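PDB 3MZK: COPII coat assembly protein SEC16 from Saccharomyces cerevisiae, which helps initiate assembly of the COPII coat that forms transport vesicles at the endoplasmic reticulum, takes part in cargo selection and is also involved in autophagy. Local coordinates for residues I338-F343 with K350-I355. Numbering follows the deposited sequence.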
loop_
_atom_site.group_PDB
_atom_site.type_symbol
_atom_site.label_atom_id
_atom_site.label_comp_id
_atom_site.label_asym_id
_atom_site.label_seq_id
_atom_site.Cartn_x
_atom_site.Cartn_y
_atom_site.Cartn_z
ATOM N N ILE B 338 14.968 20.509 -23.766
ATOM C CA ILE B 338 13.825 21.044 -23.032
ATOM C C ILE B 338 13.264 20.009 -22.054
ATOM O O ILE B 338 12.995 20.317 -20.887
ATOM C CB ILE B 338 12.717 21.504 -23.993
ATOM C CG1 ILE B 338 13.191 22.729 -24.781
ATOM C CG2 ILE B 338 11.429 21.801 -23.225
ATOM C CD1 ILE B 338 12.228 23.204 -25.847
ATOM N N TYR B 339 13.097 18.782 -22.537
ATOM C CA TYR B 339 12.632 17.682 -21.704
ATOM C C TYR B 339 13.575 17.493 -20.521
ATOM O O TYR B 339 13.139 17.185 -19.414
ATOM C CB TYR B 339 12.540 16.402 -22.533
ATOM C CG TYR B 339 11.837 15.250 -21.859
ATOM C CD1 TYR B 339 10.548 15.395 -21.353
ATOM C CD2 TYR B 339 12.446 14.001 -21.757
ATOM C CE1 TYR B 339 9.889 14.335 -20.740
ATOM C CE2 TYR B 339 11.797 12.933 -21.148
ATOM C CZ TYR B 339 10.518 13.108 -20.643
ATOM O OH TYR B 339 9.869 12.057 -20.038
ATOM N N GLU B 340 14.869 17.692 -20.752
ATOM C CA GLU B 340 15.847 17.573 -19.676
ATOM C C GLU B 340 15.669 18.692 -18.659
ATOM O O GLU B 340 15.681 18.457 -17.448
ATOM C CB GLU B 340 17.268 17.606 -20.231
ATOM C CG GLU B 340 18.345 17.432 -19.179
ATOM C CD GLU B 340 19.738 17.624 -19.743
ATOM O OE1 GLU B 340 19.949 18.622 -20.465
ATOM O OE2 GLU B 340 20.619 16.779 -19.473
ATOM N N TYR B 341 15.505 19.913 -19.159
ATOM C CA TYR B 341 15.295 21.064 -18.292
ATOM C C TYR B 341 14.108 20.831 -17.363
ATOM O O TYR B 341 14.160 21.176 -16.188
ATOM C CB TYR B 341 15.083 22.330 -19.121
ATOM C CG TYR B 341 14.942 23.587 -18.295
ATOM C CD1 TYR B 341 16.031 24.113 -17.612
ATOM C CD2 TYR B 341 13.722 24.253 -18.202
ATOM C CE1 TYR B 341 15.910 25.264 -16.854
ATOM C CE2 TYR B 341 13.593 25.408 -17.450
ATOM C CZ TYR B 341 14.692 25.907 -16.778
ATOM O OH TYR B 341 14.575 27.053 -16.027
ATOM N N ILE B 342 13.044 20.241 -17.897
ATOM C CA ILE B 342 11.842 19.976 -17.111
ATOM C C ILE B 342 12.137 19.045 -15.931
ATOM O O ILE B 342 11.672 19.275 -14.812
ATOM C CB ILE B 342 10.719 19.394 -17.992
ATOM C CG1 ILE B 342 10.220 20.454 -18.975
ATOM C CG2 ILE B 342 9.574 18.894 -17.142
ATOM C CD1 ILE B 342 9.297 19.909 -20.034
ATOM N N PHE B 343 12.923 18.001 -16.181
ATOM C CA PHE B 343 13.356 17.098 -15.121
ATOM C C PHE B 343 14.227 17.822 -14.108
ATOM O O PHE B 343 14.352 17.389 -12.967
ATOM C CB PHE B 343 14.167 15.936 -15.700
ATOM C CG PHE B 343 13.337 14.780 -16.167
ATOM C CD1 PHE B 343 13.575 13.504 -15.679
ATOM C CD2 PHE B 343 12.326 14.961 -17.096
ATOM C CE1 PHE B 343 12.817 12.425 -16.105
ATOM C CE2 PHE B 343 11.567 13.892 -17.530
ATOM C CZ PHE B 343 11.815 12.618 -17.033
ATOM N N LYS B 350 20.039 14.800 -12.025
ATOM C CA LYS B 350 21.410 15.151 -12.394
ATOM C C LYS B 350 21.614 15.316 -13.903
ATOM O O LYS B 350 22.637 15.841 -14.337
ATOM C CB LYS B 350 22.392 14.109 -11.851
ATOM N N GLY B 351 20.648 14.862 -14.698
ATOM C CA GLY B 351 20.710 15.030 -16.142
ATOM C C GLY B 351 20.800 13.719 -16.901
ATOM O O GLY B 351 21.167 12.692 -16.330
ATOM N N PHE B 352 20.464 13.751 -18.190
ATOM C CA PHE B 352 20.557 12.562 -19.036
ATOM C C PHE B 352 21.918 12.465 -19.730
ATOM O O PHE B 352 22.197 13.194 -20.683
ATOM C CB PHE B 352 19.451 12.547 -20.098
ATOM C CG PHE B 352 18.066 12.688 -19.545
ATOM C CD1 PHE B 352 17.521 11.702 -18.741
ATOM C CD2 PHE B 352 17.293 13.800 -19.849
ATOM C CE1 PHE B 352 16.232 11.830 -18.229
ATOM C CE2 PHE B 352 16.005 13.934 -19.345
ATOM C CZ PHE B 352 15.476 12.945 -18.533
ATOM N N SER B 353 22.762 11.561 -19.251
ATOM C CA SER B 353 24.042 11.298 -19.888
ATOM C C SER B 353 23.855 10.889 -21.344
ATOM O O SER B 353 24.653 11.251 -22.208
ATOM C CB SER B 353 24.782 10.192 -19.139
ATOM O OG SER B 353 25.043 10.581 -17.806
ATOM N N SER B 354 22.796 10.134 -21.612
ATOM C CA SER B 354 22.593 9.562 -22.936
ATOM C C SER B 354 22.495 10.616 -24.039
ATOM O O SER B 354 22.672 10.299 -25.214
ATOM C CB SER B 354 21.353 8.666 -22.955
ATOM O OG SER B 354 20.184 9.419 -22.701
ATOM N N ILE B 355 22.219 11.863 -23.666
ATOM C CA ILE B 355 22.053 12.915 -24.662
ATOM C C ILE B 355 23.231 13.889 -24.745
ATOM O O ILE B 355 23.217 14.815 -25.557
ATOM C CB ILE B 355 20.744 13.718 -24.464
ATOM C CG1 ILE B 355 20.859 14.658 -23.266
ATOM C CG2 ILE B 355 19.559 12.783 -24.329
ATOM C CD1 ILE B 355 19.852 15.774 -23.284
HETATM O O HOH W 1 23.042 15.945 -20.642
#
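Glu340 OE2 is held twice: Phe352 N donates to it at 3.3 Å, and a water molecule gives it a second hydrogen bond at 2.8 Å. The backbone bond is moderately bent, 149° at the hydrogen, and uses the anti lone pair of OE2, the one turned away from OE1. The same water also donates to Phe352 O, so the carboxylate is joined to the N-H directly and to the carbonyl of the same residue through one water. Glu340 reaches across with its chain extended, CG anti to the backbone N (chi1 -178°), which sets Glu340 CG 3.8 Å from Phe352 CD2 and carries the carboxylate to Phe352 N. The Glu340 chain and the Phe352 ring run alongside each other in opposite senses, carboxylate and ring planes nearly parallel. Its other oxygen, Glu340 OE1, forms a salt bridge with Lys359 on helix 356-368. All this lies in the helical-repeat Sec23-binding domain of Sec16, where residues 350-355 belong to the connection between helices 330-344 and 356-368, and Glu340 ties the first helix to both the connection and the second. With an alanine here in place of Glu340, Phe352 N and Lys359 would probably lose their carboxylate partner, and the water one of its two acceptors. Beyond the charge, Phe352 drives its CZ edge against one face of the Phe343 ring in a T-shaped stack, centroids 4.9 Å apart and planes at 64°. Phe352 CZ lies over the CD1-CE1 side of that ring, 3.5 Å from Phe343 CD1. Phe349 packs against both of these rings, and Tyr339, whose hydroxyl bonds to Val306 O, adds a looser contact from CD2 to Phe352 CE2 at 4.3 Å. On the carboxylate side, Ile355 lays its CD1 methyl 4.0 Å from Glu340 CD.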